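Local coordinates for protein type II restriction enzyme ngomi (Neisseria gonorrhoeae, PDB 1FIU) that recognises the double-stranded sequence 5'-GCCGGC-3' and cleaves it after the first G as a magnesium-dependent homotetrameric restriction endonuclease, at residues Gln7-Arg10 / Ile11-Lys15; Arg273-Asp276 / Ile277-Pro281. All blocks are in the same frame, centred on the assembly; numbering follows the deposited sequence.

Interaction 1 of 2, residues Gln7-Arg10 / Ile11-Lys15; sequences QERR and IFHKK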
loop_
_atom_site.group_PDB
_atom_site.type_symbol
_atom_site.label_atom_id
_atom_site.label_comp_id
_atom_site.label_asym_id
_atom_site.label_seq_id
_atom_site.Cartn_x
_atom_site.Cartn_y
_atom_site.Cartn_z
ATOM N N GLN I 7 -6.169 1.459 -39.505
ATOM C CA GLN I 7 -5.202 2.189 -40.307
ATOM C C GLN I 7 -4.105 2.775 -39.407
ATOM O O GLN I 7 -2.917 2.722 -39.732
ATOM C CB GLN I 7 -5.904 3.301 -41.089
ATOM C CG GLN I 7 -6.899 2.761 -42.102
ATOM C CD GLN I 7 -7.497 3.830 -42.979
ATOM O OE1 GLN I 7 -6.793 4.729 -43.451
ATOM N NE2 GLN I 7 -8.803 3.734 -43.221
ATOM N N GLU I 8 -4.506 3.322 -38.261
ATOM C CA GLU I 8 -3.532 3.901 -37.333
ATOM C C GLU I 8 -2.595 2.828 -36.772
ATOM O O GLU I 8 -1.418 3.078 -36.567
ATOM C CB GLU I 8 -4.241 4.587 -36.170
ATOM C CG GLU I 8 -4.913 5.897 -36.528
ATOM C CD GLU I 8 -3.924 6.979 -36.921
ATOM O OE1 GLU I 8 -2.801 7.000 -36.368
ATOM O OE2 GLU I 8 -4.281 7.823 -37.772
ATOM N N ARG I 9 -3.141 1.647 -36.498
ATOM C CA ARG I 9 -2.341 0.543 -35.964
ATOM C C ARG I 9 -1.298 0.126 -37.000
ATOM O O ARG I 9 -0.149 -0.158 -36.655
ATOM C CB ARG I 9 -3.254 -0.644 -35.614
ATOM C CG ARG I 9 -2.566 -1.798 -34.880
ATOM C CD ARG I 9 -3.554 -2.912 -34.646
ATOM N NE ARG I 9 -3.046 -3.995 -33.812
ATOM C CZ ARG I 9 -2.456 -5.098 -34.276
ATOM N NH1 ARG I 9 -2.289 -5.275 -35.582
ATOM N NH2 ARG I 9 -2.053 -6.030 -33.427
ATOM N N ARG I 10 -1.689 0.119 -38.271
ATOM C CA ARG I 10 -0.734 -0.246 -39.322
ATOM C C ARG I 10 0.345 0.813 -39.472
ATOM O O ARG I 10 1.507 0.502 -39.691
ATOM C CB ARG I 10 -1.481 -0.474 -40.647
ATOM C CG ARG I 10 -2.441 -1.640 -40.521
ATOM C CD ARG I 10 -3.178 -2.010 -41.805
ATOM N NE ARG I 10 -4.112 -3.108 -41.550
ATOM C CZ ARG I 10 -4.731 -3.805 -42.497
ATOM N NH1 ARG I 10 -4.519 -3.525 -43.778
ATOM N NH2 ARG I 10 -5.568 -4.782 -42.164
ATOM N N ILE I 11 -0.031 2.079 -39.333
ATOM C CA ILE I 11 0.929 3.162 -39.421
ATOM C C ILE I 11 1.947 3.029 -38.287
ATOM O O ILE I 11 3.134 3.278 -38.471
ATOM C CB ILE I 11 0.200 4.531 -39.345
ATOM C CG1 ILE I 11 -0.580 4.763 -40.649
ATOM C CG2 ILE I 11 1.189 5.654 -39.078
ATOM C CD1 ILE I 11 -1.518 5.964 -40.607
ATOM N N PHE I 12 1.464 2.650 -37.108
ATOM C CA PHE I 12 2.308 2.451 -35.932
ATOM C C PHE I 12 3.362 1.359 -36.253
ATOM O O PHE I 12 4.558 1.547 -36.043
ATOM C CB PHE I 12 1.373 2.060 -34.771
ATOM C CG PHE I 12 2.055 1.448 -33.575
ATOM C CD1 PHE I 12 2.761 2.228 -32.662
ATOM C CD2 PHE I 12 1.911 0.089 -33.322
ATOM C CE1 PHE I 12 3.319 1.667 -31.506
ATOM C CE2 PHE I 12 2.465 -0.493 -32.159
ATOM C CZ PHE I 12 3.165 0.306 -31.259
ATOM N N HIS I 13 2.907 0.227 -36.790
ATOM C CA HIS I 13 3.841 -0.848 -37.127
ATOM C C HIS I 13 4.829 -0.413 -38.207
ATOM O O HIS I 13 6.026 -0.720 -38.137
ATOM C CB HIS I 13 3.072 -2.082 -37.591
ATOM C CG HIS I 13 2.381 -2.808 -36.483
ATOM N ND1 HIS I 13 1.294 -3.629 -36.694
ATOM C CD2 HIS I 13 2.635 -2.847 -35.155
ATOM C CE1 HIS I 13 0.905 -4.141 -35.539
ATOM N NE2 HIS I 13 1.704 -3.684 -34.590
ATOM N N LYS I 14 4.331 0.317 -39.199
ATOM C CA LYS I 14 5.186 0.773 -40.288
ATOM C C LYS I 14 6.319 1.670 -39.804
ATOM O O LYS I 14 7.429 1.604 -40.324
ATOM C CB LYS I 14 4.350 1.486 -41.354
ATOM C CG LYS I 14 5.107 1.818 -42.626
ATOM C CD LYS I 14 4.156 2.351 -43.696
ATOM C CE LYS I 14 4.888 2.645 -45.006
ATOM N NZ LYS I 14 5.820 3.807 -44.893
ATOM N N LYS I 15 6.062 2.514 -38.807
ATOM C CA LYS I 15 7.121 3.359 -38.287
ATOM C C LYS I 15 8.205 2.516 -37.613
ATOM O O LYS I 15 9.401 2.822 -37.691
ATOM C CB LYS I 15 6.547 4.363 -37.281
ATOM C CG LYS I 15 5.597 5.368 -37.913
ATOM C CD LYS I 15 5.098 6.364 -36.851
ATOM C CE LYS I 15 4.170 7.410 -37.456
ATOM N NZ LYS I 15 3.602 8.298 -36.382
HETATM O O HOH W 1 -1.760 -3.523 -37.891
#
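Within the N-terminal helix 4-18, R9 and H13 stand one turn apart and illustrate how i/i+4 spacing brings two polar side chains against each other. The backbone supplies the frame: the amides of I11, F12, H13 and K14 bond back to the carbonyls of Q7, E8, R9 and R10. CG of R9 lies anti to its own N (chi1 -173°), and the extended chain beyond it carries the guanidinium to the level of the imidazole. There CE1 of H13 meets a guanidinium face, offset toward its rim, with R9 NH1 3.4 Å from H13 CE1. The two planes stand 79° apart, so this is the perimeter of the ring against the flat of the cation. A water spans the pair: it accepts from R9 NH1 at 2.9 Å and, weakly, from H13 ND1 at 3.3 Å. The carbonyl oxygen of R9 is closely surrounded too. It takes the H13 amide at 3.1 Å, lies over one face of the imidazole, and sits at the edge of the F12 ring, in its plane, R9 O being 3.9 Å from F12 CD2. On another side of the helix, I11 folds CG1 back beside its own N, so that I11 CG1 rests 3.2 Å from Q7 O. Partners elsewhere hold the buried polar ends: R9 NH2 pairs with E248, and H13 NE2 bonds to the carbonyl of F244. The F12 ring packs against F76 of helix 62-81. I164 of the second subunit packs on R9. The arrangement is characteristic of an alpha-helix with one buried side, where residues three and four apart (R9, F12, H13) face the protein, while R10, I11 and K14 are exposed.

Interaction 2 of 2, residues Arg273-Asp276 / Ile277-Pro281; sequences RLKD and ISDLP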
loop_
_atom_site.group_PDB
_atom_site.type_symbol
_atom_site.label_atom_id
_atom_site.label_comp_id
_atom_site.label_asym_id
_atom_site.label_seq_id
_atom_site.Cartn_x
_atom_site.Cartn_y
_atom_site.Cartn_z
ATOM N N ARG I 273 -5.880 -8.234 -18.096
ATOM C CA ARG I 273 -4.570 -7.680 -17.719
ATOM C C ARG I 273 -3.755 -7.340 -18.949
ATOM O O ARG I 273 -2.755 -6.633 -18.858
ATOM C CB ARG I 273 -3.724 -8.642 -16.871
ATOM C CG ARG I 273 -4.428 -9.267 -15.668
ATOM C CD ARG I 273 -5.125 -8.214 -14.800
ATOM N NE ARG I 273 -4.192 -7.281 -14.159
ATOM C CZ ARG I 273 -4.282 -5.953 -14.259
ATOM N NH1 ARG I 273 -5.249 -5.404 -14.987
ATOM N NH2 ARG I 273 -3.435 -5.175 -13.585
ATOM N N LEU I 274 -4.186 -7.851 -20.098
ATOM C CA LEU I 274 -3.479 -7.634 -21.359
ATOM C C LEU I 274 -4.430 -7.389 -22.535
ATOM O O LEU I 274 -5.409 -8.131 -22.729
ATOM C CB LEU I 274 -2.580 -8.861 -21.663
ATOM C CG LEU I 274 -1.705 -8.743 -22.905
ATOM C CD1 LEU I 274 -0.702 -7.571 -22.740
ATOM C CD2 LEU I 274 -0.968 -10.075 -23.131
ATOM N N LYS I 275 -4.154 -6.338 -23.314
ATOM C CA LYS I 275 -4.958 -5.985 -24.474
ATOM C C LYS I 275 -4.037 -5.616 -25.638
ATOM O O LYS I 275 -2.818 -5.741 -25.526
ATOM C CB LYS I 275 -5.882 -4.798 -24.145
ATOM C CG LYS I 275 -6.890 -5.079 -23.020
ATOM C CD LYS I 275 -7.749 -3.839 -22.731
ATOM C CE LYS I 275 -8.706 -4.060 -21.548
ATOM N NZ LYS I 275 -9.739 -2.943 -21.510
ATOM N N ASP I 276 -4.620 -5.163 -26.745
ATOM C CA ASP I 276 -3.837 -4.782 -27.915
ATOM C C ASP I 276 -3.578 -3.271 -27.883
ATOM O O ASP I 276 -4.346 -2.534 -27.260
ATOM C CB ASP I 276 -4.614 -5.074 -29.200
ATOM C CG ASP I 276 -3.816 -4.736 -30.444
ATOM O OD1 ASP I 276 -2.751 -5.354 -30.648
ATOM O OD2 ASP I 276 -4.242 -3.863 -31.214
ATOM N N ILE I 277 -2.530 -2.822 -28.571
ATOM C CA ILE I 277 -2.218 -1.379 -28.633
ATOM C C ILE I 277 -3.470 -0.594 -29.116
ATOM O O ILE I 277 -3.719 0.526 -28.661
ATOM C CB ILE I 277 -0.998 -1.116 -29.600
ATOM C CG1 ILE I 277 -0.667 0.377 -29.697
ATOM C CG2 ILE I 277 -1.294 -1.653 -30.992
ATOM C CD1 ILE I 277 -0.180 0.964 -28.435
ATOM N N SER I 278 -4.279 -1.193 -30.001
ATOM C CA SER I 278 -5.472 -0.507 -30.520
ATOM C C SER I 278 -6.580 -0.288 -29.482
ATOM O O SER I 278 -7.506 0.491 -29.705
ATOM C CB SER I 278 -6.061 -1.267 -31.752
ATOM O OG SER I 278 -6.673 -2.483 -31.383
ATOM N N ASP I 279 -6.499 -0.980 -28.358
ATOM C CA ASP I 279 -7.494 -0.821 -27.294
ATOM C C ASP I 279 -7.157 0.396 -26.429
ATOM O O ASP I 279 -8.029 0.949 -25.729
ATOM C CB ASP I 279 -7.480 -2.061 -26.402
ATOM C CG ASP I 279 -8.024 -3.274 -27.109
ATOM O OD1 ASP I 279 -9.171 -3.173 -27.565
ATOM O OD2 ASP I 279 -7.312 -4.301 -27.208
ATOM N N LEU I 280 -5.905 0.829 -26.494
ATOM C CA LEU I 280 -5.471 1.919 -25.621
ATOM C C LEU I 280 -6.175 3.263 -25.788
ATOM O O LEU I 280 -6.634 3.849 -24.788
ATOM C CB LEU I 280 -3.949 2.100 -25.701
ATOM C CG LEU I 280 -3.394 3.180 -24.756
ATOM C CD1 LEU I 280 -3.846 2.912 -23.306
ATOM C CD2 LEU I 280 -1.874 3.204 -24.853
ATOM N N PRO I 281 -6.286 3.784 -27.024
ATOM C CA PRO I 281 -6.966 5.085 -27.178
ATOM C C PRO I 281 -8.374 5.087 -26.590
ATOM O O PRO I 281 -8.746 6.006 -25.855
ATOM C CB PRO I 281 -6.976 5.297 -28.689
ATOM C CG PRO I 281 -5.752 4.553 -29.149
ATOM C CD PRO I 281 -5.809 3.284 -28.325
#
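D276 and S278 form an Asx turn where strand 274-276, an outermost strand of the sheet within its chain, gives way to the segment leading into helix 280-283. D276 OD2 takes two bonds from S278. The backbone N of S278 reaches it at 2.9 Å from above the carboxylate plane, 57° out of it, whereas S278 OG donates at 2.8 Å to the anti lone pair of D276 OD2. With OG of S278 between its own N and carbonyl carbon (chi1 71°), hydroxyl and amide can converge on the same oxygen. The main chain turns along with them: D279 N bonds to D276 O at 2.9 Å, approaching well above the carbonyl plane. D279 answers in the reverse direction, its carboxylate crossing back over the turn to accept the D276 amide. Its CB also packs against the aliphatic part of K275, the two side chains crossing at about a right angle.

Outside this shell, D276 OD1 accepts from the amide of L246, OD2 also meets R9 of helix 4-18 in a salt bridge, and K275 NZ pairs with D283. The second subunit joins in as well, the amides of its A165 and Y167 bonding to S278 OG and D279 OD1. The D279 carboxylate serves the turn through the anti lone pair of its other oxygen, D279 OD2, which lies 2.9 Å from D276 N.

In the fold
From the N terminus, interaction 1 comes first, inside helix 4-18, and interaction 2 follows more than 250 residues later, near the C terminus. Each lies within one continuous stretch and closes just a turn; the two neither nest nor cross. Yet they meet in space, their centres 14 Å apart. A salt bridge from R9 NE to D276 OD2, 2.9 Å long, joins them, and I277 packs on both R9 and F12. That bridge ties the first helix to the end of an edge strand of the sheet within this chain, 274-276, so the two extremes of the chain are fastened together, with helix 62-81 touching both contacts.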